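Local coordinates for protein erythromycin dehydratase (Saccharopolyspora erythraea, PDB 3EL6) that probably removes water from a beta-hydroxyacyl polyketide intermediate, as the dehydratase domain of the synthase that assembles the erythromycin precursor, at residues G79-D84 with F225-L230; L95-E100 with W254-L259; V159-R164 with T258-G263; A264-V269 with T284-H289; M279-T284 with A292-L297. All coordinates share one frame; numbering follows the deposited sequence.

Contact 1 of 5, residues G79-D84 with F225-L230; sequences GSVLVD and FHPVLL
Ser80 and Asp84, one turn apart on helix 79-93, reach across to segment 225-230 with their polar groups. Ser80 OG donates to Pro227 O over 2.7 Å. It comes in beside the carbonyl, tilted 30° from its plane. With chi1 at 58°, OG sits between the backbone N and the carbonyl carbon, and this turns it toward Pro227. Asp84 bonds to the residues just before helix 227-235. Asp84 OD1 accepts from Phe225 N at 2.8 Å, in a fairly straight bond that arrives on the anti side but 29° out of the carboxylate plane. Ala224 N gives OD1 a second, weak bond. OD2 is taken by His37 NE2, so both oxygens of this buried carboxylate have partners. These bonds probably fix its rotation and are consistent with a charged group. His226 supplies the N-cap of helix 227-235. His226 ND1 accepts from Val228 N at 3.1 Å, with the donor nearly in the ring plane. Val81 CG2 meets Pro227 CB at 3.7 Å. Leu230 CD2 packs on Val83 CG1, also at 3.7 Å, and lies 3.8 Å from Ser80 O. Leu230 CD1 rests over the centre of the Phe225 ring. The pairing brings the starts of helices 79-93 and 227-235 together near the centre of the chain, as expected for the two central helices of a double hotdog fold.

Contact 2 of 5, residues L95-E100 with W254-L259; sequences LPVLEE and WNTVTL
Leu98 and Val257 form an antiparallel hydrogen-bonded pair, with the two segments running 157° apart. Leu98 N donates to Val257 O at 3.0 Å, and Val257 N donates to Leu98 O at 2.8 Å. The next residue back on the second strand breaks the regular pattern. Thr256 has a positive phi, and Thr256 and Val257 together face Leu98 in a G1 beta bulge. Thr256 N turns instead to Glu99 O, 2.9 Å away, and meets it from above the carbonyl plane. Segment 95-100 turns a corner at Glu99, where Glu99 and Glu100 form a classic bulge against Thr154 of strand 148-156.

Leu98 CB and Val257 CB touch at 3.8 Å on the buried face, toward helix 79-93. Val97 and Thr258 lie alongside each other and point the same way, CG2 to CG2 at 4.0 Å. Glu100 and Asn255 are also side by side, their carboxylate and amide planes 46° apart. Glu100 CG is anti to the backbone N (chi1 164°), which carries the carboxylate alongside the amide. One water bridges Glu100 OE2, 2.6 Å away, and Asn255 ND2. A second links Asn255 ND2 to Glu99 O. Asn255 OD1 is held by Ser296 OG, so the amide is gripped at both ends. Strand 97-103 thus meets strand 251-259 at the seam between the two halves, consistent with a sheet continuous across a double hotdog fold.

Contact 3 of 5, residues V159-R164 with T258-G263; sequences VAAGPR and TLHASG
Ala161 lies over one face of the His260 imidazole. This is a CH-pi contact: Ala161 CB is 4.0 Å from the ring centroid and 27° off the ring normal. Its closest ring atom is ND1, at 3.7 Å from Ala161 CB. The Ala161 CA also sits above this ring, offset toward the rim.

A polar approach comes at the ring edge. Val159 O lies in the ring plane, 3.3 Å from His260 CE1. CE1 thus points at the Val159 carbonyl, while NE2 is turned back to Thr258 at the end of strand 251-259. There His260 NE2 donates weakly to Thr258 OG1 at 2.9 Å, with a bent angle of 121°. The torsion of His260, with CG anti to the carbonyl carbon (chi1 -52°), swings the ring back beside Thr258 for this bond. Thr258 OG1 is also bonded to Thr293 OG1, which ties it to the next strand.

The apolar part is small. Val159 CG2 meets Thr258 CG2 at 3.8 Å, with the two side chains crossing at about a right angle.

Segment 159-164 is part of the long loop between strands 148-156 and 175-176. Here it lies along the surface at the end of strand 251-259, consistent with the linker that joins the halves of a double hotdog fold.

Contact 4 of 5, residues A264-V269 with T284-H289; sequences ATSVRV and TDPAGH. With SO4 (sulfate ion), chain B.
Arg268 and Thr284 pair where strand 266-273 meets the start of a tight hairpin turn at the protein surface. Their backbones make both bonds of an antiparallel hydrogen-bonded pair: Arg268 N to Thr284 O at 2.7 Å, and Thr284 N to Arg268 O at 2.9 Å. A water joins Arg268 O to Thr284 OG1.

Beyond the pair, the Arg268 side chain runs extended past Pro286. Pro286 O stands 3.1 Å above one face of the guanidinium, without a hydrogen bond. A sulfate, probably from the crystallisation liquor, lies at the guanidinium edge. Arg268 NH1 donates to sulfate O2 at 2.9 Å and Arg268 NH2 to sulfate O1 at 3.1 Å, both nearly straight. Trp169 adds a cation-pi contact to the same group. Pro286 CG touches Ser266 OG at 3.8 Å.

Asp285 OD2 accepts from His289 ND1 at 3.1 Å through the syn lone pair, in the plane of the imidazole. Asp285 OD1 accepts from His289 N, which meets it from above the carboxylate plane. Gly288 N returns to Asp285 O, and Asp285 N donates to His289 O. With Gly288 at positive phi, this is the type I turn plus G1 bulge of beta hairpins.

Contact 5 of 5, residues M279-T284 with A292-L297; sequences MALRVT and ATVDSL
Leu281 and Val294 form the middle of an antiparallel pairing held by six backbone hydrogen bonds. Strand 279-284 and strand 292-294 run 179° apart, with their axes 4.8 Å from each other. The bonds come two by two. Val283 pairs with Ala292, Leu281 with Val294, and Met279 with Leu297. The shortest are Val283 N to Ala292 O and Leu297 N to Met279 O, both 2.8 Å. Between the last two pairs the register slips by one, a beta bulge at the corner by Asp295. Ala280 CB sits there, 3.3 Å from Asp295 O.

Apolar contacts line the face of Leu281 and Val283. Leu281 CB meets Val294 CB at 4.0 Å, and Val283 CB meets Ala292 CB at 4.1 Å. Further along, Leu281 CD1 reaches Leu297 CD1 at 4.2 Å.

On the other face Arg282 and Thr293 lie side by side. Arg282 CG is anti to the backbone N (chi1 -177°). The chain is extended to NE, and Arg282 NH1 comes 3.8 Å from Thr293 CG2.

This hairpin is flanked by strand 266-273 beside 279-284 and by strand 251-259 beside 292-297. Leu281, Val283 and Leu297 pack against helix 227-235.

Overall arrangement
From the N terminus, the chain passes 79-84, 95-100 and 159-164 before any contact closes. Contact 1 closes first, when helix 227-235 meets helix 79-93. Contact 2 crosses it, closing on strand 251-259. Contact 3 opens inside both, crosses contact 1 and ends on the same strand as contact 2, sharing Thr258 and Leu259. Contacts 4 and 5 open only after the first three have closed, and cross each other, sharing Thr284. Contacts 1 and 2 tie the two halves together through helices and sheet, and contact 3 lays the linking loop along the surface. Contacts 4 and 5 join strands 266-273, 278-284 and 290-299 of the second half. Phe225 of contact 1 packs on Ala292 of contact 5.

Contact 1 of 5, residues G79-D84 with F225-L230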
# COMPACT_ATOMS: atom_id res chain seq x y z
N GLY A 79 -18.52 7.89 -13.98
CA GLY A 79 -18.15 8.16 -12.58
C GLY A 79 -18.64 7.12 -11.61
O GLY A 79 -18.01 6.91 -10.54
N SER A 80 -19.76 6.46 -11.93
CA SER A 80 -20.30 5.45 -11.04
C SER A 80 -19.36 4.27 -10.87
O SER A 80 -19.42 3.58 -9.88
CB SER A 80 -21.64 4.91 -11.60
OG SER A 80 -21.38 4.39 -12.89
N VAL A 81 -18.47 4.03 -11.84
CA VAL A 81 -17.47 2.98 -11.66
C VAL A 81 -16.56 3.33 -10.44
O VAL A 81 -16.17 2.43 -9.66
CB VAL A 81 -16.62 2.83 -12.97
CG1 VAL A 81 -15.35 1.95 -12.75
CG2 VAL A 81 -17.56 2.19 -14.04
N LEU A 82 -16.16 4.58 -10.38
CA LEU A 82 -15.27 5.01 -9.28
C LEU A 82 -16.04 5.01 -7.98
O LEU A 82 -15.48 4.72 -6.94
CB LEU A 82 -14.71 6.40 -9.57
CG LEU A 82 -13.90 6.45 -10.88
CD1 LEU A 82 -13.11 7.82 -11.02
CD2 LEU A 82 -13.00 5.21 -11.09
N VAL A 83 -17.34 5.35 -8.02
CA VAL A 83 -18.14 5.35 -6.77
C VAL A 83 -18.28 3.90 -6.25
O VAL A 83 -18.10 3.60 -5.06
CB VAL A 83 -19.54 5.99 -7.00
CG1 VAL A 83 -20.54 5.77 -5.77
CG2 VAL A 83 -19.38 7.46 -7.38
N ASP A 84 -18.58 2.97 -7.15
CA ASP A 84 -18.74 1.56 -6.71
C ASP A 84 -17.41 1.04 -6.19
O ASP A 84 -17.34 0.40 -5.16
CB ASP A 84 -19.24 0.69 -7.93
CG ASP A 84 -19.02 -0.80 -7.68
OD1 ASP A 84 -19.61 -1.36 -6.71
OD2 ASP A 84 -18.18 -1.39 -8.40
N PHE A 225 -22.17 -1.95 -5.63
CA PHE A 225 -23.43 -1.53 -6.32
C PHE A 225 -23.04 -1.51 -7.81
O PHE A 225 -22.30 -0.64 -8.25
CB PHE A 225 -23.83 -0.10 -5.92
CG PHE A 225 -25.27 0.28 -6.30
CD1 PHE A 225 -26.18 0.67 -5.32
CD2 PHE A 225 -25.70 0.27 -7.64
CE1 PHE A 225 -27.52 1.04 -5.65
CE2 PHE A 225 -27.01 0.64 -8.01
CZ PHE A 225 -27.93 1.01 -7.02
N HIS A 226 -23.54 -2.47 -8.58
CA HIS A 226 -23.17 -2.55 -10.02
C HIS A 226 -23.10 -1.20 -10.69
O HIS A 226 -24.09 -0.44 -10.70
CB HIS A 226 -24.19 -3.46 -10.78
CG HIS A 226 -23.67 -3.93 -12.10
ND1 HIS A 226 -23.35 -3.07 -13.10
CD2 HIS A 226 -23.31 -5.18 -12.52
CE1 HIS A 226 -22.86 -3.76 -14.13
NE2 HIS A 226 -22.83 -5.04 -13.80
N PRO A 227 -21.95 -0.83 -11.29
CA PRO A 227 -21.79 0.52 -11.75
C PRO A 227 -22.65 0.92 -12.94
O PRO A 227 -22.94 2.15 -13.14
CB PRO A 227 -20.28 0.61 -12.06
CG PRO A 227 -19.90 -0.76 -12.32
CD PRO A 227 -20.72 -1.65 -11.50
N VAL A 228 -23.07 -0.09 -13.73
CA VAL A 228 -24.04 0.28 -14.76
C VAL A 228 -25.39 0.63 -14.10
O VAL A 228 -26.00 1.65 -14.44
CB VAL A 228 -24.15 -0.78 -15.85
CG1 VAL A 228 -25.16 -0.34 -16.96
CG2 VAL A 228 -22.74 -0.92 -16.49
N LEU A 229 -25.82 -0.21 -13.18
CA LEU A 229 -27.07 0.06 -12.44
C LEU A 229 -26.96 1.41 -11.74
O LEU A 229 -27.87 2.24 -11.79
CB LEU A 229 -27.37 -1.08 -11.50
CG LEU A 229 -28.75 -0.98 -10.77
CD1 LEU A 229 -29.88 -1.18 -11.83
CD2 LEU A 229 -28.94 -2.03 -9.66
N LEU A 230 -25.81 1.69 -11.11
CA LEU A 230 -25.67 2.97 -10.36
C LEU A 230 -25.64 4.16 -11.28
O LEU A 230 -26.17 5.25 -10.97
CB LEU A 230 -24.34 2.92 -9.60
CG LEU A 230 -24.09 4.13 -8.68
CD1 LEU A 230 -25.18 4.09 -7.66
CD2 LEU A 230 -22.75 3.78 -8.01

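Contact 2 of 5, residues L95-E100 with W254-L259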
# COMPACT_ATOMS: atom_id res chain seq x y z
N LEU A 95 -15.12 0.88 6.73
CA LEU A 95 -15.78 2.19 6.73
C LEU A 95 -16.65 2.28 5.46
O LEU A 95 -16.18 2.72 4.41
CB LEU A 95 -14.74 3.31 6.76
CG LEU A 95 -13.99 3.49 8.09
CD1 LEU A 95 -12.93 4.60 7.80
CD2 LEU A 95 -14.94 3.94 9.19
N PRO A 96 -17.90 1.84 5.55
CA PRO A 96 -18.63 1.45 4.34
C PRO A 96 -19.39 2.60 3.68
O PRO A 96 -19.95 2.42 2.55
CB PRO A 96 -19.55 0.34 4.85
CG PRO A 96 -19.93 0.82 6.23
CD PRO A 96 -18.55 1.33 6.77
N VAL A 97 -19.38 3.77 4.32
CA VAL A 97 -20.07 4.95 3.78
C VAL A 97 -19.11 5.83 3.04
O VAL A 97 -18.01 6.16 3.52
CB VAL A 97 -20.77 5.78 4.91
CG1 VAL A 97 -21.30 7.10 4.39
CG2 VAL A 97 -21.94 4.92 5.45
N LEU A 98 -19.54 6.24 1.86
CA LEU A 98 -18.77 7.21 1.08
C LEU A 98 -19.29 8.57 1.50
O LEU A 98 -20.31 9.05 1.01
CB LEU A 98 -19.00 6.88 -0.39
CG LEU A 98 -17.92 6.81 -1.44
CD1 LEU A 98 -18.45 6.94 -2.90
CD2 LEU A 98 -16.54 7.53 -1.17
N GLU A 99 -18.62 9.19 2.49
CA GLU A 99 -19.06 10.48 2.95
C GLU A 99 -18.99 11.53 1.86
O GLU A 99 -19.87 12.36 1.72
CB GLU A 99 -18.21 10.93 4.14
CG GLU A 99 -18.59 12.30 4.58
CD GLU A 99 -18.04 12.58 5.94
OE1 GLU A 99 -18.61 12.05 6.92
OE2 GLU A 99 -17.04 13.35 5.99
N GLU A 100 -17.94 11.50 1.05
CA GLU A 100 -17.93 12.30 -0.19
C GLU A 100 -17.03 11.64 -1.20
O GLU A 100 -16.04 10.96 -0.82
CB GLU A 100 -17.36 13.68 0.16
CG GLU A 100 -16.90 14.54 -0.99
CD GLU A 100 -16.17 15.81 -0.51
OE1 GLU A 100 -15.10 15.66 0.14
OE2 GLU A 100 -16.65 16.95 -0.80
N TRP A 254 -20.49 13.13 -5.28
CA TRP A 254 -21.48 12.31 -4.62
C TRP A 254 -21.29 12.48 -3.12
O TRP A 254 -20.18 12.29 -2.61
CB TRP A 254 -21.23 10.84 -4.95
CG TRP A 254 -21.49 10.44 -6.42
CD1 TRP A 254 -20.76 10.81 -7.51
CD2 TRP A 254 -22.49 9.53 -6.89
NE1 TRP A 254 -21.27 10.18 -8.64
CE2 TRP A 254 -22.32 9.40 -8.28
CE3 TRP A 254 -23.48 8.81 -6.26
CZ2 TRP A 254 -23.15 8.58 -9.06
CZ3 TRP A 254 -24.32 7.97 -7.06
CH2 TRP A 254 -24.14 7.89 -8.43
N ASN A 255 -22.37 12.81 -2.41
CA ASN A 255 -22.31 13.20 -0.99
C ASN A 255 -23.14 12.25 -0.16
O ASN A 255 -24.34 12.09 -0.41
CB ASN A 255 -22.83 14.65 -0.78
CG ASN A 255 -21.99 15.68 -1.51
OD1 ASN A 255 -22.45 16.36 -2.43
ND2 ASN A 255 -20.76 15.79 -1.11
N THR A 256 -22.49 11.59 0.79
CA THR A 256 -23.04 10.63 1.65
C THR A 256 -23.78 9.51 0.93
O THR A 256 -25.02 9.47 0.90
CB THR A 256 -23.91 11.25 2.80
OG1 THR A 256 -23.17 12.29 3.44
CG2 THR A 256 -24.23 10.18 3.83
N VAL A 257 -22.99 8.56 0.43
CA VAL A 257 -23.54 7.41 -0.26
C VAL A 257 -23.55 6.29 0.70
O VAL A 257 -22.48 5.88 1.21
CB VAL A 257 -22.66 7.01 -1.52
CG1 VAL A 257 -23.39 5.87 -2.24
CG2 VAL A 257 -22.49 8.26 -2.38
N THR A 258 -24.73 5.78 1.03
CA THR A 258 -24.81 4.65 1.96
C THR A 258 -25.39 3.42 1.25
O THR A 258 -26.33 3.54 0.44
CB THR A 258 -25.72 4.97 3.21
OG1 THR A 258 -27.10 4.98 2.77
CG2 THR A 258 -25.34 6.35 3.81
N LEU A 259 -24.90 2.23 1.61
CA LEU A 259 -25.27 1.01 0.99
C LEU A 259 -25.82 0.10 2.04
O LEU A 259 -25.19 -0.13 3.08
CB LEU A 259 -24.04 0.44 0.21
CG LEU A 259 -24.03 -0.70 -0.81
CD1 LEU A 259 -24.97 -0.35 -1.98
CD2 LEU A 259 -22.57 -0.77 -1.28
O HOH W 1 -22.66 2.09 3.36
O HOH W 2 -20.40 15.19 2.07
O HOH W 3 -18.70 17.16 -2.42

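Contact 3 of 5, residues V159-R164 with T258-G263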
# COMPACT_ATOMS: atom_id res chain seq x y z
N VAL A 159 -24.37 3.59 8.70
CA VAL A 159 -25.54 4.13 9.37
C VAL A 159 -26.73 3.20 9.14
O VAL A 159 -26.73 2.41 8.19
CB VAL A 159 -25.89 5.54 8.92
CG1 VAL A 159 -24.75 6.54 9.20
CG2 VAL A 159 -26.24 5.56 7.44
N ALA A 160 -27.73 3.27 10.02
CA ALA A 160 -28.82 2.32 9.95
C ALA A 160 -29.74 2.59 8.74
O ALA A 160 -29.90 3.72 8.33
CB ALA A 160 -29.66 2.41 11.23
N ALA A 161 -30.38 1.54 8.27
CA ALA A 161 -31.36 1.61 7.19
C ALA A 161 -32.72 2.03 7.75
O ALA A 161 -33.16 1.48 8.73
CB ALA A 161 -31.52 0.25 6.60
N GLY A 162 -33.38 2.98 7.10
CA GLY A 162 -34.84 3.13 7.34
C GLY A 162 -35.67 1.84 7.17
O GLY A 162 -35.18 0.76 6.80
N PRO A 163 -36.98 1.94 7.45
CA PRO A 163 -37.90 0.82 7.38
C PRO A 163 -38.29 0.58 5.89
O PRO A 163 -38.07 1.46 5.05
CB PRO A 163 -39.13 1.33 8.16
CG PRO A 163 -39.13 2.86 7.83
CD PRO A 163 -37.66 3.24 7.70
N ARG A 164 -38.81 -0.61 5.61
CA ARG A 164 -39.34 -0.99 4.31
C ARG A 164 -40.40 -0.00 3.85
O ARG A 164 -41.19 0.50 4.64
CB ARG A 164 -39.94 -2.38 4.40
CG ARG A 164 -40.54 -2.92 3.10
CD ARG A 164 -41.02 -4.33 3.32
NE ARG A 164 -41.70 -4.88 2.15
CZ ARG A 164 -41.86 -6.18 1.91
NH1 ARG A 164 -41.41 -7.09 2.78
NH2 ARG A 164 -42.49 -6.59 0.81
N THR A 258 -24.73 5.78 1.03
CA THR A 258 -24.81 4.65 1.96
C THR A 258 -25.39 3.42 1.25
O THR A 258 -26.33 3.54 0.44
CB THR A 258 -25.72 4.97 3.21
OG1 THR A 258 -27.10 4.98 2.77
CG2 THR A 258 -25.34 6.35 3.81
N LEU A 259 -24.90 2.23 1.61
CA LEU A 259 -25.27 1.01 0.99
C LEU A 259 -25.82 0.10 2.04
O LEU A 259 -25.19 -0.13 3.08
CB LEU A 259 -24.04 0.44 0.21
CG LEU A 259 -24.03 -0.70 -0.81
CD1 LEU A 259 -24.97 -0.35 -1.98
CD2 LEU A 259 -22.57 -0.77 -1.28
N HIS A 260 -27.02 -0.41 1.82
CA HIS A 260 -27.61 -1.33 2.76
C HIS A 260 -27.79 -2.74 2.23
O HIS A 260 -28.08 -3.63 2.96
CB HIS A 260 -28.93 -0.73 3.27
CG HIS A 260 -28.77 0.66 3.78
ND1 HIS A 260 -28.25 0.94 5.02
CD2 HIS A 260 -28.97 1.87 3.18
CE1 HIS A 260 -28.17 2.25 5.19
NE2 HIS A 260 -28.62 2.83 4.09
N ALA A 261 -27.63 -2.94 0.91
CA ALA A 261 -27.77 -4.22 0.32
C ALA A 261 -26.75 -4.27 -0.82
O ALA A 261 -26.61 -3.29 -1.55
CB ALA A 261 -29.19 -4.38 -0.23
N SER A 262 -26.08 -5.39 -1.02
CA SER A 262 -25.23 -5.49 -2.23
C SER A 262 -25.87 -6.44 -3.27
O SER A 262 -26.81 -7.17 -2.97
CB SER A 262 -23.76 -5.88 -1.89
OG SER A 262 -22.98 -4.77 -1.42
N GLY A 263 -25.36 -6.41 -4.50
CA GLY A 263 -25.80 -7.40 -5.52
C GLY A 263 -27.14 -7.11 -6.18
O GLY A 263 -27.76 -8.01 -6.79

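Contact 4 of 5, residues A264-V269 with T284-H289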
# COMPACT_ATOMS: atom_id res chain seq x y z
N ALA A 264 -27.61 -5.87 -6.04
CA ALA A 264 -28.88 -5.50 -6.62
C ALA A 264 -28.69 -5.40 -8.15
O ALA A 264 -27.64 -4.91 -8.63
CB ALA A 264 -29.40 -4.14 -6.03
N THR A 265 -29.67 -5.90 -8.90
CA THR A 265 -29.71 -5.61 -10.36
C THR A 265 -31.04 -4.96 -10.77
O THR A 265 -31.24 -4.65 -11.93
CB THR A 265 -29.56 -6.87 -11.21
OG1 THR A 265 -30.56 -7.82 -10.85
CG2 THR A 265 -28.14 -7.50 -11.04
N SER A 266 -31.95 -4.76 -9.82
CA SER A 266 -33.27 -4.23 -10.10
C SER A 266 -33.71 -3.42 -8.89
O SER A 266 -33.78 -4.00 -7.79
CB SER A 266 -34.25 -5.38 -10.32
OG SER A 266 -35.53 -4.86 -10.63
N VAL A 267 -33.94 -2.11 -9.07
CA VAL A 267 -34.22 -1.23 -7.94
C VAL A 267 -35.30 -0.23 -8.32
O VAL A 267 -35.65 -0.09 -9.50
CB VAL A 267 -32.93 -0.46 -7.50
CG1 VAL A 267 -31.87 -1.50 -6.95
CG2 VAL A 267 -32.40 0.43 -8.66
N ARG A 268 -35.86 0.46 -7.32
CA ARG A 268 -36.71 1.61 -7.55
C ARG A 268 -35.99 2.84 -6.98
O ARG A 268 -35.32 2.74 -5.96
CB ARG A 268 -38.04 1.41 -6.80
CG ARG A 268 -38.85 0.17 -7.30
CD ARG A 268 -40.07 -0.21 -6.40
NE ARG A 268 -40.92 -1.11 -7.18
CZ ARG A 268 -42.11 -1.60 -6.81
NH1 ARG A 268 -42.64 -1.30 -5.63
NH2 ARG A 268 -42.77 -2.39 -7.65
N VAL A 269 -36.13 3.96 -7.61
CA VAL A 269 -35.38 5.16 -7.24
C VAL A 269 -36.38 6.30 -7.02
O VAL A 269 -37.28 6.52 -7.85
CB VAL A 269 -34.47 5.55 -8.35
CG1 VAL A 269 -33.64 6.80 -7.98
CG2 VAL A 269 -33.56 4.35 -8.71
N THR A 284 -34.51 1.67 -3.43
CA THR A 284 -35.03 0.45 -2.77
C THR A 284 -35.11 -0.74 -3.70
O THR A 284 -35.03 -0.56 -4.92
CB THR A 284 -36.48 0.67 -2.24
OG1 THR A 284 -37.27 1.25 -3.29
CG2 THR A 284 -36.47 1.71 -1.12
N ASP A 285 -35.30 -1.95 -3.16
CA ASP A 285 -35.62 -3.09 -4.05
C ASP A 285 -37.12 -3.12 -4.37
O ASP A 285 -37.88 -2.28 -3.87
CB ASP A 285 -35.09 -4.41 -3.52
CG ASP A 285 -35.76 -4.85 -2.20
OD1 ASP A 285 -36.88 -4.40 -1.90
OD2 ASP A 285 -35.15 -5.68 -1.52
N PRO A 286 -37.54 -4.02 -5.28
CA PRO A 286 -38.96 -3.87 -5.68
C PRO A 286 -39.96 -4.23 -4.56
O PRO A 286 -41.17 -3.94 -4.70
CB PRO A 286 -39.09 -4.83 -6.85
CG PRO A 286 -37.68 -4.77 -7.50
CD PRO A 286 -36.76 -4.83 -6.24
N ALA A 287 -39.45 -4.88 -3.52
CA ALA A 287 -40.19 -5.17 -2.29
C ALA A 287 -40.20 -4.00 -1.27
O ALA A 287 -40.92 -4.08 -0.26
CB ALA A 287 -39.62 -6.44 -1.65
N GLY A 288 -39.53 -2.89 -1.59
CA GLY A 288 -39.49 -1.70 -0.73
C GLY A 288 -38.33 -1.69 0.28
O GLY A 288 -38.20 -0.72 1.03
N HIS A 289 -37.50 -2.72 0.33
CA HIS A 289 -36.37 -2.68 1.29
C HIS A 289 -35.32 -1.67 0.82
O HIS A 289 -35.04 -1.61 -0.37
CB HIS A 289 -35.67 -4.02 1.37
CG HIS A 289 -36.58 -5.12 1.80
ND1 HIS A 289 -36.90 -6.18 0.98
CD2 HIS A 289 -37.27 -5.31 2.95
CE1 HIS A 289 -37.73 -6.99 1.62
NE2 HIS A 289 -37.98 -6.48 2.81
S SO4 B . -45.94 -3.30 -5.57
O1 SO4 B . -45.63 -3.28 -7.00
O2 SO4 B . -45.34 -2.13 -4.89
O3 SO4 B . -47.39 -3.29 -5.39
O4 SO4 B . -45.40 -4.53 -4.99
O HOH W 4 -37.00 4.15 -3.54

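Contact 5 of 5, residues M279-T284 with A292-L297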
# COMPACT_ATOMS: atom_id res chain seq x y z
N MET A 279 -29.62 16.51 -6.57
CA MET A 279 -30.78 15.81 -6.05
C MET A 279 -30.34 14.76 -5.09
O MET A 279 -29.21 14.26 -5.22
CB MET A 279 -31.59 15.10 -7.18
CG MET A 279 -32.10 16.07 -8.29
SD MET A 279 -33.29 15.27 -9.43
CE MET A 279 -34.78 15.23 -8.39
N ALA A 280 -31.23 14.40 -4.16
CA ALA A 280 -31.01 13.32 -3.19
C ALA A 280 -31.60 12.06 -3.79
O ALA A 280 -32.56 12.14 -4.54
CB ALA A 280 -31.72 13.60 -1.91
N LEU A 281 -31.04 10.91 -3.48
CA LEU A 281 -31.57 9.70 -4.08
C LEU A 281 -31.90 8.70 -3.01
O LEU A 281 -31.15 8.48 -2.06
CB LEU A 281 -30.52 9.09 -5.04
CG LEU A 281 -30.18 9.87 -6.30
CD1 LEU A 281 -28.93 9.34 -7.02
CD2 LEU A 281 -31.39 9.77 -7.29
N ARG A 282 -33.01 8.00 -3.18
CA ARG A 282 -33.33 6.95 -2.27
C ARG A 282 -33.62 5.72 -3.09
O ARG A 282 -34.48 5.79 -3.97
CB ARG A 282 -34.60 7.33 -1.48
CG ARG A 282 -34.97 6.29 -0.45
CD ARG A 282 -35.78 6.92 0.69
NE ARG A 282 -35.93 6.00 1.84
CZ ARG A 282 -35.18 6.02 2.93
NH1 ARG A 282 -34.19 6.92 3.07
NH2 ARG A 282 -35.40 5.12 3.90
N VAL A 283 -32.93 4.62 -2.84
CA VAL A 283 -32.94 3.50 -3.74
C VAL A 283 -33.43 2.29 -2.95
O VAL A 283 -32.84 1.93 -1.90
CB VAL A 283 -31.50 3.15 -4.29
CG1 VAL A 283 -31.58 1.90 -5.19
CG2 VAL A 283 -30.90 4.37 -5.02
N THR A 284 -34.51 1.67 -3.43
CA THR A 284 -35.03 0.45 -2.77
C THR A 284 -35.11 -0.74 -3.70
O THR A 284 -35.03 -0.56 -4.92
CB THR A 284 -36.48 0.67 -2.24
OG1 THR A 284 -37.27 1.25 -3.29
CG2 THR A 284 -36.47 1.71 -1.12
N ALA A 292 -29.93 1.71 -1.00
CA ALA A 292 -28.90 2.75 -0.93
C ALA A 292 -29.52 4.14 -0.79
O ALA A 292 -30.65 4.36 -1.22
CB ALA A 292 -28.00 2.66 -2.19
N THR A 293 -28.77 5.08 -0.22
CA THR A 293 -29.13 6.50 -0.24
C THR A 293 -27.96 7.35 -0.65
O THR A 293 -26.78 6.93 -0.50
CB THR A 293 -29.62 7.00 1.13
OG1 THR A 293 -28.57 6.88 2.11
CG2 THR A 293 -30.81 6.18 1.61
N VAL A 294 -28.25 8.54 -1.20
CA VAL A 294 -27.26 9.49 -1.59
C VAL A 294 -27.84 10.82 -1.12
O VAL A 294 -28.96 11.25 -1.53
CB VAL A 294 -27.04 9.56 -3.13
CG1 VAL A 294 -26.06 10.77 -3.52
CG2 VAL A 294 -26.57 8.20 -3.72
N ASP A 295 -27.15 11.47 -0.18
CA ASP A 295 -27.70 12.73 0.35
C ASP A 295 -27.79 13.81 -0.73
O ASP A 295 -28.80 14.55 -0.81
CB ASP A 295 -26.87 13.25 1.53
CG ASP A 295 -27.17 12.53 2.83
OD1 ASP A 295 -28.00 11.57 2.87
OD2 ASP A 295 -26.59 12.94 3.87
N SER A 296 -26.76 13.93 -1.56
CA SER A 296 -26.85 14.73 -2.78
C SER A 296 -25.87 14.30 -3.83
O SER A 296 -24.70 14.00 -3.52
CB SER A 296 -26.65 16.25 -2.56
OG SER A 296 -25.56 16.46 -1.71
N LEU A 297 -26.38 14.26 -5.07
CA LEU A 297 -25.58 13.99 -6.23
C LEU A 297 -25.59 15.31 -6.96
O LEU A 297 -26.67 15.83 -7.29
CB LEU A 297 -26.32 12.98 -7.12
CG LEU A 297 -25.46 12.09 -8.01
CD1 LEU A 297 -26.19 11.62 -9.26
CD2 LEU A 297 -24.08 12.63 -8.28